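Local coordinates for protein thiamine pyrophosphokinase (Candida albicans, PDB 2G9Z) that catalyses the transfer of a pyrophosphate group from ATP to thiamine, yielding the coenzyme thiamine diphosphate, with magnesium ions at the active site, at residues 45-50 and 256-261; 294-299 and 321-326. One frame throughout, in Å; residues are numbered along the deposited sequence.

Contact 1 of 2, residues 45-50 and 256-261; sequences NHIQPF and NYISYK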
loop_
_atom_site.group_PDB
_atom_site.type_symbol
_atom_site.label_atom_id
_atom_site.label_comp_id
_atom_site.label_asym_id
_atom_site.label_seq_id
_atom_site.Cartn_x
_atom_site.Cartn_y
_atom_site.Cartn_z
ATOM N N ASN A 45 -18.173 17.884 -5.436
ATOM C CA ASN A 45 -17.988 16.613 -6.116
ATOM C C ASN A 45 -18.816 15.561 -5.388
ATOM O O ASN A 45 -18.643 15.351 -4.190
ATOM C CB ASN A 45 -16.515 16.203 -6.109
ATOM C CG ASN A 45 -16.274 14.899 -6.846
ATOM O OD1 ASN A 45 -16.666 14.749 -8.002
ATOM N ND2 ASN A 45 -15.623 13.947 -6.178
ATOM N N HIS A 46 -19.729 14.917 -6.109
ATOM C CA HIS A 46 -20.572 13.886 -5.521
ATOM C C HIS A 46 -19.972 12.527 -5.845
ATOM O O HIS A 46 -19.742 12.209 -7.012
ATOM C CB HIS A 46 -21.997 13.965 -6.079
ATOM C CG HIS A 46 -22.971 13.065 -5.383
ATOM N ND1 HIS A 46 -24.250 12.846 -5.849
ATOM C CD2 HIS A 46 -22.858 12.339 -4.244
ATOM C CE1 HIS A 46 -24.882 12.025 -5.029
ATOM N NE2 HIS A 46 -24.060 11.703 -4.046
ATOM N N ILE A 47 -19.704 11.739 -4.810
ATOM C CA ILE A 47 -19.127 10.410 -4.982
ATOM C C ILE A 47 -20.058 9.351 -4.400
ATOM O O ILE A 47 -20.493 9.467 -3.257
ATOM C CB ILE A 47 -17.773 10.265 -4.244
ATOM C CG1 ILE A 47 -16.867 11.461 -4.528
ATOM C CG2 ILE A 47 -17.086 8.986 -4.696
ATOM C CD1 ILE A 47 -15.582 11.453 -3.717
ATOM N N GLN A 48 -20.352 8.324 -5.189
ATOM C CA GLN A 48 -21.211 7.221 -4.761
ATOM C C GLN A 48 -20.417 5.946 -5.003
ATOM O O GLN A 48 -20.660 5.218 -5.967
ATOM C CB GLN A 48 -22.495 7.201 -5.583
ATOM C CG GLN A 48 -23.383 8.403 -5.356
ATOM C CD GLN A 48 -24.540 8.445 -6.327
ATOM O OE1 GLN A 48 -24.363 8.744 -7.507
ATOM N NE2 GLN A 48 -25.732 8.127 -5.842
ATOM N N PRO A 49 -19.460 5.653 -4.114
ATOM C CA PRO A 49 -18.592 4.473 -4.209
ATOM C C PRO A 49 -19.268 3.109 -4.225
ATOM O O PRO A 49 -18.744 2.169 -4.816
ATOM C CB PRO A 49 -17.675 4.607 -2.990
ATOM C CG PRO A 49 -17.784 6.071 -2.593
ATOM C CD PRO A 49 -19.233 6.357 -2.841
ATOM N N PHE A 50 -20.435 3.005 -3.594
ATOM C CA PHE A 50 -21.099 1.714 -3.475
ATOM C C PHE A 50 -22.278 1.408 -4.383
ATOM O O PHE A 50 -23.031 0.469 -4.122
ATOM C CB PHE A 50 -21.504 1.521 -2.015
ATOM C CG PHE A 50 -20.392 1.808 -1.055
ATOM C CD1 PHE A 50 -19.338 0.909 -0.905
ATOM C CD2 PHE A 50 -20.357 3.004 -0.349
ATOM C CE1 PHE A 50 -18.266 1.200 -0.071
ATOM C CE2 PHE A 50 -19.286 3.304 0.490
ATOM C CZ PHE A 50 -18.237 2.396 0.626
ATOM N N ASN A 256 -16.405 17.499 -1.182
ATOM C CA ASN A 256 -16.790 16.179 -1.664
ATOM C C ASN A 256 -17.931 15.664 -0.802
ATOM O O ASN A 256 -17.864 15.718 0.422
ATOM C CB ASN A 256 -15.620 15.187 -1.551
ATOM C CG ASN A 256 -14.467 15.525 -2.474
ATOM O OD1 ASN A 256 -14.448 15.139 -3.652
ATOM N ND2 ASN A 256 -13.501 16.254 -1.947
ATOM N N TYR A 257 -18.985 15.175 -1.438
ATOM C CA TYR A 257 -20.102 14.611 -0.701
ATOM C C TYR A 257 -20.143 13.136 -1.071
ATOM O O TYR A 257 -20.382 12.789 -2.225
ATOM C CB TYR A 257 -21.422 15.294 -1.080
ATOM C CG TYR A 257 -22.646 14.627 -0.476
ATOM C CD1 TYR A 257 -22.724 14.375 0.892
ATOM C CD2 TYR A 257 -23.722 14.243 -1.278
ATOM C CE1 TYR A 257 -23.844 13.753 1.451
ATOM C CE2 TYR A 257 -24.848 13.621 -0.732
ATOM C CZ TYR A 257 -24.901 13.379 0.630
ATOM O OH TYR A 257 -26.009 12.763 1.172
ATOM N N ILE A 258 -19.866 12.276 -0.098
ATOM C CA ILE A 258 -19.872 10.837 -0.327
ATOM C C ILE A 258 -21.197 10.318 0.207
ATOM O O ILE A 258 -21.488 10.485 1.386
ATOM C CB ILE A 258 -18.710 10.134 0.426
ATOM C CG1 ILE A 258 -17.355 10.630 -0.088
ATOM C CG2 ILE A 258 -18.805 8.628 0.239
ATOM C CD1 ILE A 258 -17.009 12.053 0.321
ATOM N N SER A 259 -22.000 9.697 -0.655
ATOM C CA SER A 259 -23.300 9.190 -0.227
ATOM C C SER A 259 -23.539 7.729 -0.571
ATOM O O SER A 259 -22.896 7.165 -1.455
ATOM C CB SER A 259 -24.426 10.042 -0.825
ATOM O OG SER A 259 -24.477 9.907 -2.234
ATOM N N TYR A 260 -24.484 7.130 0.147
ATOM C CA TYR A 260 -24.859 5.732 -0.022
ATOM C C TYR A 260 -26.217 5.535 0.653
ATOM O O TYR A 260 -26.601 6.338 1.499
ATOM C CB TYR A 260 -23.809 4.836 0.637
ATOM C CG TYR A 260 -23.198 5.459 1.876
ATOM C CD1 TYR A 260 -22.008 6.183 1.799
ATOM C CD2 TYR A 260 -23.846 5.387 3.106
ATOM C CE1 TYR A 260 -21.485 6.827 2.914
ATOM C CE2 TYR A 260 -23.333 6.027 4.229
ATOM C CZ TYR A 260 -22.154 6.748 4.125
ATOM O OH TYR A 260 -21.659 7.420 5.217
ATOM N N LYS A 261 -26.942 4.481 0.279
ATOM C CA LYS A 261 -28.259 4.207 0.868
ATOM C C LYS A 261 -28.133 4.253 2.388
ATOM O O LYS A 261 -28.837 5.004 3.058
ATOM C CB LYS A 261 -28.763 2.830 0.425
ATOM C CG LYS A 261 -30.015 2.358 1.139
ATOM C CD LYS A 261 -30.271 0.879 0.856
ATOM C CE LYS A 261 -31.478 0.369 1.624
ATOM N NZ LYS A 261 -32.727 1.074 1.219
HETATM O O HOH W 1 -26.276 7.615 -2.929
HETATM O O HOH W 2 -22.614 4.903 -2.992
#
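Asn45, His46 and Ile47 pair in parallel with Asn256, Tyr257 and Ile258, adding an outermost strand to a five-stranded mixed sheet. Alternate residues of 45-47 stay bound to the backbone of 256-259: Tyr257 N reaches Asn45 O, Ile47 N reaches Tyr257 O (2.9 Å) and Ser259 N reaches Ile47 O. The His46 and Tyr257 side chains share one sheet face, their rings nearly parallel (24°) but slid so far that they barely overlap. With its CG trans to the backbone N (chi1 -172°), the imidazole rises from the sheet while leaning forward in the chain direction, and its NE2 meets Ser259 OG at 2.6 Å, near the ring plane. Histidine suits this edge because its far nitrogen can hold a hydroxyl two residues along the neighbour, while water joins that same OG to Gln48 NE2.

On the other face Ile47 and Ile258 lie side by side, CD1 to CG1 4.1 Å, and Pro49 CG and CD rest on Ile258 CG2. These branched and cyclic groups fill a layer that also meets Phe240 and Leu251 of the ten-stranded sheet. Beyond the pairing, Phe50 CD2 packs on Tyr260 CB. At the start, the amides of Asn45 and Asn256 stand perpendicular; Asn256 ND2 is taken by Lys252 O and Val325 O, whereas its OD1 receives Asn45 ND2 at 3.0 Å in the carbonyl plane.

Contact 2 of 2, residues 294-299 and 321-326; sequences YGLKYD and TGFIVE. With VNP (3-[(4-amino-2-methylpyrimidin-5-yl)methyl]-5-(2-{[hydroxy(phosphonoamino)phosphoryl]oxy}ethyl)-4-methyl-1,3-thiazol-3-I um), chain N.
Tyr294 and Ile324 form an antiparallel hydrogen-bonded pair where strands 289-294 and 322-327 adjoin in the thiamine-binding domain. Both backbone bonds, Tyr294 N to Ile324 O and Ile324 N to Tyr294 O, are 2.8 Å long. The chain then leaves the sheet: Gly295, which has no side chain, takes a positive phi (119°) and lets Phe323 CB come to 3.8 Å from its CA.

The apolar contacts lie on both faces. Ile324 CG2 meets the edge of the Tyr294 ring at CD2 (3.7 Å). On the other face Leu296 lays CD2 over the Phe323 ring, a CH-pi contact 4.0 Å from the centroid, while its CD1 looks toward Val325 CG2. A leucine methyl can rest on an aromatic face, and at chi1 60° Phe323, its CG between the backbone N and carbonyl carbon, turns its face to that methyl.

The polar contacts tie the turn to itself. Asp299 OD2 takes Gly295 N at 2.9 Å through its syn lone pair, and OD1 takes Leu296 N from above the carboxylate plane; a short two-oxygen acid can serve both amides. Ser293 and Gln27 also bind this carboxylate.

Tyr298 lays one ring face along the thiamine analogue, CD2 3.5 Å from the methylene C7A. Carboxylate bonds to two successive amides thus fix the turn that leads to Tyr298, whose face meets the ligand, while polar bonds to the ligand come from other residues.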
loop_
_atom_site.group_PDB
_atom_site.type_symbol
_atom_site.label_atom_id
_atom_site.label_comp_id
_atom_site.label_asym_id
_atom_site.label_seq_id
_atom_site.Cartn_x
_atom_site.Cartn_y
_atom_site.Cartn_z
ATOM N N TYR A 294 -17.315 16.295 7.779
ATOM C CA TYR A 294 -18.596 16.333 8.478
ATOM C C TYR A 294 -19.204 14.950 8.281
ATOM O O TYR A 294 -19.579 14.590 7.166
ATOM C CB TYR A 294 -19.503 17.402 7.863
ATOM C CG TYR A 294 -18.829 18.748 7.734
ATOM C CD1 TYR A 294 -18.859 19.676 8.779
ATOM C CD2 TYR A 294 -18.104 19.069 6.587
ATOM C CE1 TYR A 294 -18.177 20.892 8.682
ATOM C CE2 TYR A 294 -17.421 20.273 6.483
ATOM C CZ TYR A 294 -17.459 21.179 7.530
ATOM O OH TYR A 294 -16.767 22.363 7.415
ATOM N N GLY A 295 -19.282 14.166 9.350
ATOM C CA GLY A 295 -19.844 12.834 9.223
ATOM C C GLY A 295 -18.896 11.700 9.576
ATOM O O GLY A 295 -19.299 10.543 9.604
ATOM N N LEU A 296 -17.631 12.012 9.829
ATOM C CA LEU A 296 -16.684 10.973 10.218
ATOM C C LEU A 296 -16.664 10.917 11.745
ATOM O O LEU A 296 -16.969 11.912 12.405
ATOM C CB LEU A 296 -15.286 11.284 9.679
ATOM C CG LEU A 296 -15.213 11.397 8.153
ATOM C CD1 LEU A 296 -13.764 11.617 7.724
ATOM C CD2 LEU A 296 -15.777 10.128 7.511
ATOM N N LYS A 297 -16.320 9.755 12.297
ATOM C CA LYS A 297 -16.260 9.571 13.745
ATOM C C LYS A 297 -15.309 10.594 14.359
ATOM O O LYS A 297 -15.589 11.169 15.409
ATOM C CB LYS A 297 -15.793 8.150 14.070
ATOM C CG LYS A 297 -15.712 7.818 15.563
ATOM C CD LYS A 297 -17.077 7.780 16.221
ATOM C CE LYS A 297 -16.955 7.448 17.709
ATOM N NZ LYS A 297 -18.286 7.475 18.383
ATOM N N TYR A 298 -14.183 10.817 13.695
ATOM C CA TYR A 298 -13.209 11.797 14.152
ATOM C C TYR A 298 -13.165 12.855 13.053
ATOM O O TYR A 298 -12.310 12.824 12.166
ATOM C CB TYR A 298 -11.848 11.126 14.347
ATOM C CG TYR A 298 -11.925 9.969 15.315
ATOM C CD1 TYR A 298 -11.799 10.168 16.691
ATOM C CD2 TYR A 298 -12.201 8.682 14.861
ATOM C CE1 TYR A 298 -11.946 9.108 17.586
ATOM C CE2 TYR A 298 -12.355 7.623 15.745
ATOM C CZ TYR A 298 -12.229 7.839 17.102
ATOM O OH TYR A 298 -12.403 6.782 17.967
ATOM N N ASP A 299 -14.133 13.769 13.102
ATOM C CA ASP A 299 -14.230 14.829 12.113
ATOM C C ASP A 299 -13.104 15.822 12.277
ATOM O O ASP A 299 -12.707 16.159 13.393
ATOM C CB ASP A 299 -15.581 15.558 12.202
ATOM C CG ASP A 299 -16.650 14.918 11.328
ATOM O OD1 ASP A 299 -16.287 14.357 10.263
ATOM O OD2 ASP A 299 -17.850 14.988 11.689
ATOM N N THR A 321 -26.150 8.100 5.830
ATOM C CA THR A 321 -26.458 8.150 4.408
ATOM C C THR A 321 -25.376 8.862 3.604
ATOM O O THR A 321 -25.458 8.951 2.378
ATOM C CB THR A 321 -27.789 8.882 4.172
ATOM O OG1 THR A 321 -27.653 10.251 4.570
ATOM C CG2 THR A 321 -28.894 8.241 4.996
ATOM N N GLY A 322 -24.371 9.377 4.299
ATOM C CA GLY A 322 -23.297 10.064 3.612
ATOM C C GLY A 322 -22.512 10.961 4.538
ATOM O O GLY A 322 -22.883 11.148 5.692
ATOM N N PHE A 323 -21.412 11.503 4.031
ATOM C CA PHE A 323 -20.576 12.404 4.807
ATOM C C PHE A 323 -19.894 13.384 3.865
ATOM O O PHE A 323 -19.893 13.197 2.646
ATOM C CB PHE A 323 -19.525 11.628 5.612
ATOM C CG PHE A 323 -18.575 10.813 4.768
ATOM C CD1 PHE A 323 -18.899 9.511 4.385
ATOM C CD2 PHE A 323 -17.346 11.347 4.368
ATOM C CE1 PHE A 323 -18.011 8.741 3.613
ATOM C CE2 PHE A 323 -16.450 10.594 3.600
ATOM C CZ PHE A 323 -16.782 9.287 3.220
ATOM N N ILE A 324 -19.304 14.426 4.430
ATOM C CA ILE A 324 -18.637 15.423 3.618
ATOM C C ILE A 324 -17.170 15.624 3.969
ATOM O O ILE A 324 -16.798 15.671 5.140
ATOM C CB ILE A 324 -19.339 16.785 3.752
ATOM C CG1 ILE A 324 -20.746 16.703 3.154
ATOM C CG2 ILE A 324 -18.501 17.880 3.087
ATOM C CD1 ILE A 324 -21.589 17.932 3.412
ATOM N N VAL A 325 -16.333 15.728 2.945
ATOM C CA VAL A 325 -14.925 16.011 3.176
ATOM C C VAL A 325 -14.505 17.113 2.226
ATOM O O VAL A 325 -14.712 17.018 1.011
ATOM C CB VAL A 325 -14.001 14.800 2.936
ATOM C CG1 VAL A 325 -12.539 15.225 3.139
ATOM C CG2 VAL A 325 -14.357 13.671 3.891
ATOM N N GLU A 326 -13.947 18.175 2.787
ATOM C CA GLU A 326 -13.449 19.272 1.976
ATOM C C GLU A 326 -11.935 19.154 2.080
ATOM O O GLU A 326 -11.405 18.929 3.163
ATOM C CB GLU A 326 -13.921 20.614 2.527
ATOM C CG GLU A 326 -13.352 21.808 1.782
ATOM C CD GLU A 326 -14.017 23.109 2.183
ATOM O OE1 GLU A 326 -14.249 23.308 3.395
ATOM O OE2 GLU A 326 -14.299 23.934 1.289
HETATM O O2G VNP N . -9.293 0.076 15.519
HETATM P PG VNP N . -8.479 -0.527 14.272
HETATM O O3G VNP N . -9.039 -0.037 12.991
HETATM O O1G VNP N . -8.596 -2.127 14.402
HETATM N N3B VNP N . -6.913 -0.128 14.442
HETATM P PB VNP N . -6.408 -0.056 15.984
HETATM O O2B VNP N . -4.934 0.077 15.989
HETATM O O1B VNP N . -6.997 -1.202 16.710
HETATM O O1 VNP N . -7.072 1.296 16.556
HETATM C C7 VNP N . -6.812 2.604 16.029
HETATM C C12 VNP N . -7.005 3.580 17.191
HETATM C C11 VNP N . -6.926 5.075 16.865
HETATM C C10 VNP N . -8.151 5.689 16.182
HETATM C CM4 VNP N . -9.573 5.170 16.408
HETATM S S1 VNP N . -5.609 5.639 15.737
HETATM C C9 VNP N . -6.581 6.961 15.131
HETATM N N5 VNP N . -7.871 6.703 15.356
HETATM C C7A VNP N . -8.952 7.426 14.667
HETATM C C5A VNP N . -8.573 8.850 14.249
HETATM C C6A VNP N . -8.611 9.122 12.887
HETATM N N1A VNP N . -8.390 10.340 12.428
HETATM C C2A VNP N . -8.120 11.351 13.264
HETATM C CM2 VNP N . -7.905 12.759 12.703
HETATM N N3A VNP N . -8.063 11.137 14.586
HETATM C C4A VNP N . -8.281 9.916 15.095
HETATM N N4A VNP N . -8.220 9.746 16.413
HETATM O O HOH W 3 -16.534 22.259 4.013
#

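Overall arrangement
Contacts 1 and 2 pair neighbouring strands of one sheet, their centres about 11 Å apart, joined where strand 254-259 runs antiparallel to strand 322-327. Asn256 N lies 2.8 Å from Val325 O, and Ile258 O lies 2.8 Å from Phe323 N, probable hydrogen bonds that continue the sheet from the outermost strand 45-47 to strand 289-294. Only contact 2 reaches the ligand, through Tyr298, whose hydroxyl also bonds Gln151 of the second subunit. The thiamine analogue sits between subunits: Ser312 and Arg316 of this chain bind it, as do Asp155 and Arg216 of the second subunit. Contact 1 adds strand 45-47, at the opposite end of the strand order from 303-305; the turn after strand 289-294 leads to the ligand.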